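Periplasmic cell division protein (SufI) (Aquifex aeolicus, PDB 6SYY) binds copper ions and probably acts as an oxidoreductase of the multicopper oxidase family, with a methionine-rich loop that has a role in catalysis. Local coordinates at residues Ile201-Gln206 / Phe250-Gly255. Sequence-based numbering, arbitrary orientation.
Sequences IPLIIQ and FRILNG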
loop_
_atom_site.group_PDB
_atom_site.type_symbol
_atom_site.label_atom_id
_atom_site.label_comp_id
_atom_site.label_asym_id
_atom_site.label_seq_id
_atom_site.Cartn_x
_atom_site.Cartn_y
_atom_site.Cartn_z
ATOM N N ILE A 201 -5.017 6.706 13.471
ATOM C CA ILE A 201 -3.571 6.871 13.414
ATOM C C ILE A 201 -3.012 6.117 12.211
ATOM O O ILE A 201 -3.217 4.904 12.092
ATOM C CB ILE A 201 -2.896 6.380 14.705
ATOM C CG1 ILE A 201 -3.515 7.060 15.935
ATOM C CG2 ILE A 201 -1.388 6.581 14.630
ATOM C CD1 ILE A 201 -3.354 8.554 15.967
ATOM N N PRO A 202 -2.284 6.773 11.309
ATOM C CA PRO A 202 -1.578 6.037 10.256
ATOM C C PRO A 202 -0.333 5.370 10.810
ATOM O O PRO A 202 0.366 5.922 11.661
ATOM C CB PRO A 202 -1.214 7.131 9.242
ATOM C CG PRO A 202 -1.095 8.365 10.064
ATOM C CD PRO A 202 -2.101 8.231 11.185
ATOM N N LEU A 203 -0.054 4.166 10.313
ATOM C CA LEU A 203 1.167 3.441 10.660
ATOM C C LEU A 203 1.810 3.000 9.347
ATOM O O LEU A 203 1.549 1.903 8.843
ATOM C CB LEU A 203 0.882 2.262 11.591
ATOM C CG LEU A 203 0.207 2.550 12.940
ATOM C CD1 LEU A 203 0.056 1.263 13.726
ATOM C CD2 LEU A 203 0.983 3.573 13.754
ATOM N N ILE A 204 2.643 3.871 8.785
ATOM C CA ILE A 204 3.375 3.574 7.562
ATOM C C ILE A 204 4.651 2.852 7.983
ATOM O O ILE A 204 5.617 3.477 8.425
ATOM C CB ILE A 204 3.662 4.841 6.755
ATOM C CG1 ILE A 204 2.339 5.516 6.368
ATOM C CG2 ILE A 204 4.507 4.514 5.526
ATOM C CD1 ILE A 204 2.447 7.000 6.104
ATOM N N ILE A 205 4.648 1.527 7.862
ATOM C CA ILE A 205 5.746 0.702 8.356
ATOM C C ILE A 205 6.759 0.485 7.240
ATOM O O ILE A 205 6.411 0.042 6.138
ATOM C CB ILE A 205 5.229 -0.636 8.906
ATOM C CG1 ILE A 205 4.132 -0.391 9.941
ATOM C CG2 ILE A 205 6.372 -1.430 9.520
ATOM C CD1 ILE A 205 3.597 -1.658 10.567
ATOM N N GLN A 206 8.017 0.796 7.532
ATOM C CA GLN A 206 9.096 0.713 6.562
ATOM C C GLN A 206 10.353 0.235 7.270
ATOM O O GLN A 206 10.586 0.564 8.435
ATOM C CB GLN A 206 9.365 2.071 5.907
ATOM C CG GLN A 206 8.169 2.696 5.216
ATOM C CD GLN A 206 8.524 4.012 4.561
ATOM O OE1 GLN A 206 8.567 4.118 3.334
ATOM N NE2 GLN A 206 8.795 5.024 5.377
ATOM N N PHE A 250 -6.032 2.067 13.477
ATOM C CA PHE A 250 -4.707 2.181 12.883
ATOM C C PHE A 250 -4.785 1.771 11.421
ATOM O O PHE A 250 -5.257 0.673 11.101
ATOM C CB PHE A 250 -3.686 1.329 13.635
ATOM C CG PHE A 250 -3.517 1.724 15.070
ATOM C CD1 PHE A 250 -2.817 2.871 15.405
ATOM C CD2 PHE A 250 -4.063 0.955 16.083
ATOM C CE1 PHE A 250 -2.663 3.243 16.728
ATOM C CE2 PHE A 250 -3.913 1.321 17.406
ATOM C CZ PHE A 250 -3.213 2.466 17.731
ATOM N N ARG A 251 -4.335 2.661 10.541
ATOM C CA ARG A 251 -4.254 2.401 9.107
ATOM C C ARG A 251 -2.837 1.941 8.812
ATOM O O ARG A 251 -1.929 2.758 8.639
ATOM C CB ARG A 251 -4.616 3.642 8.305
ATOM C CG ARG A 251 -6.031 4.107 8.542
ATOM C CD ARG A 251 -6.272 5.443 7.892
ATOM N NE ARG A 251 -7.583 5.973 8.249
ATOM C CZ ARG A 251 -8.654 5.906 7.468
ATOM N NH1 ARG A 251 -8.577 5.331 6.272
ATOM N NH2 ARG A 251 -9.802 6.418 7.883
ATOM N N ILE A 252 -2.645 0.628 8.771
ATOM C CA ILE A 252 -1.314 0.068 8.577
ATOM C C ILE A 252 -1.020 0.020 7.085
ATOM O O ILE A 252 -1.768 -0.583 6.311
ATOM C CB ILE A 252 -1.198 -1.322 9.213
ATOM C CG1 ILE A 252 -1.486 -1.238 10.715
ATOM C CG2 ILE A 252 0.184 -1.898 8.947
ATOM C CD1 ILE A 252 -1.656 -2.576 11.375
ATOM N N LEU A 253 0.062 0.672 6.679
ATOM C CA LEU A 253 0.505 0.681 5.292
ATOM C C LEU A 253 1.931 0.159 5.259
ATOM O O LEU A 253 2.825 0.756 5.869
ATOM C CB LEU A 253 0.421 2.090 4.695
ATOM C CG LEU A 253 0.709 2.255 3.201
ATOM C CD1 LEU A 253 -0.036 3.467 2.670
ATOM C CD2 LEU A 253 2.195 2.400 2.920
ATOM N N ASN A 254 2.138 -0.955 4.566
ATOM C CA ASN A 254 3.481 -1.496 4.387
ATOM C C ASN A 254 4.136 -0.729 3.250
ATOM O O ASN A 254 3.842 -0.963 2.075
ATOM C CB ASN A 254 3.439 -2.991 4.098
ATOM C CG ASN A 254 4.819 -3.613 4.061
ATOM O OD1 ASN A 254 5.824 -2.919 3.900
ATOM N ND2 ASN A 254 4.875 -4.932 4.207
ATOM N N GLY A 255 5.021 0.201 3.603
ATOM C CA GLY A 255 5.743 0.982 2.621
ATOM C C GLY A 255 7.163 0.493 2.448
ATOM O O GLY A 255 8.040 1.247 2.021
#
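Leu203 and Arg251 sit in a ladder of five backbone hydrogen bonds between parallel strands. Arg251 N donates to Ile201 O, and Leu203 N to Arg251 O, the latter bond nearly straight at 173°. Leu253 N to Leu203 O and Ile205 N to Leu253 O follow. Gly255 N to Ile205 O, 2.9 Å, closes the series.

Apolar contacts line the face bearing Ile201, Leu203, Ile205, Phe250 and Ile252. Ile201 CB lies 3.6 Å from Phe250 CD1. Leu203 holds CG anti to its carbonyl carbon, beside the backbone N (chi1 -59°), which lets its CD1 reach Phe250 CD1 at 3.7 Å. Ile205 and Ile252 lie side by side, with CD1 of Ile205 3.8 Å from CG2 of Ile252. On the other face Ile204 CG2 meets Leu253 CD2 at 4.1 Å.

At the end of the pair, Gln206 CG packs against Gly255 O, 3.5 Å away. With an alanine here, CG and the amide would be gone, and the Gly255 carbonyl would probably lose most of its cover from this side chain.

Arg251 carries its charge beyond the pair, to a salt bridge with Asp200 and a hydrogen bond to Thr155. This is parallel strand pairing in a cupredoxin-like domain of a multicopper oxidase, with the side chain of Leu253 about 8 Å from a bound copper ion.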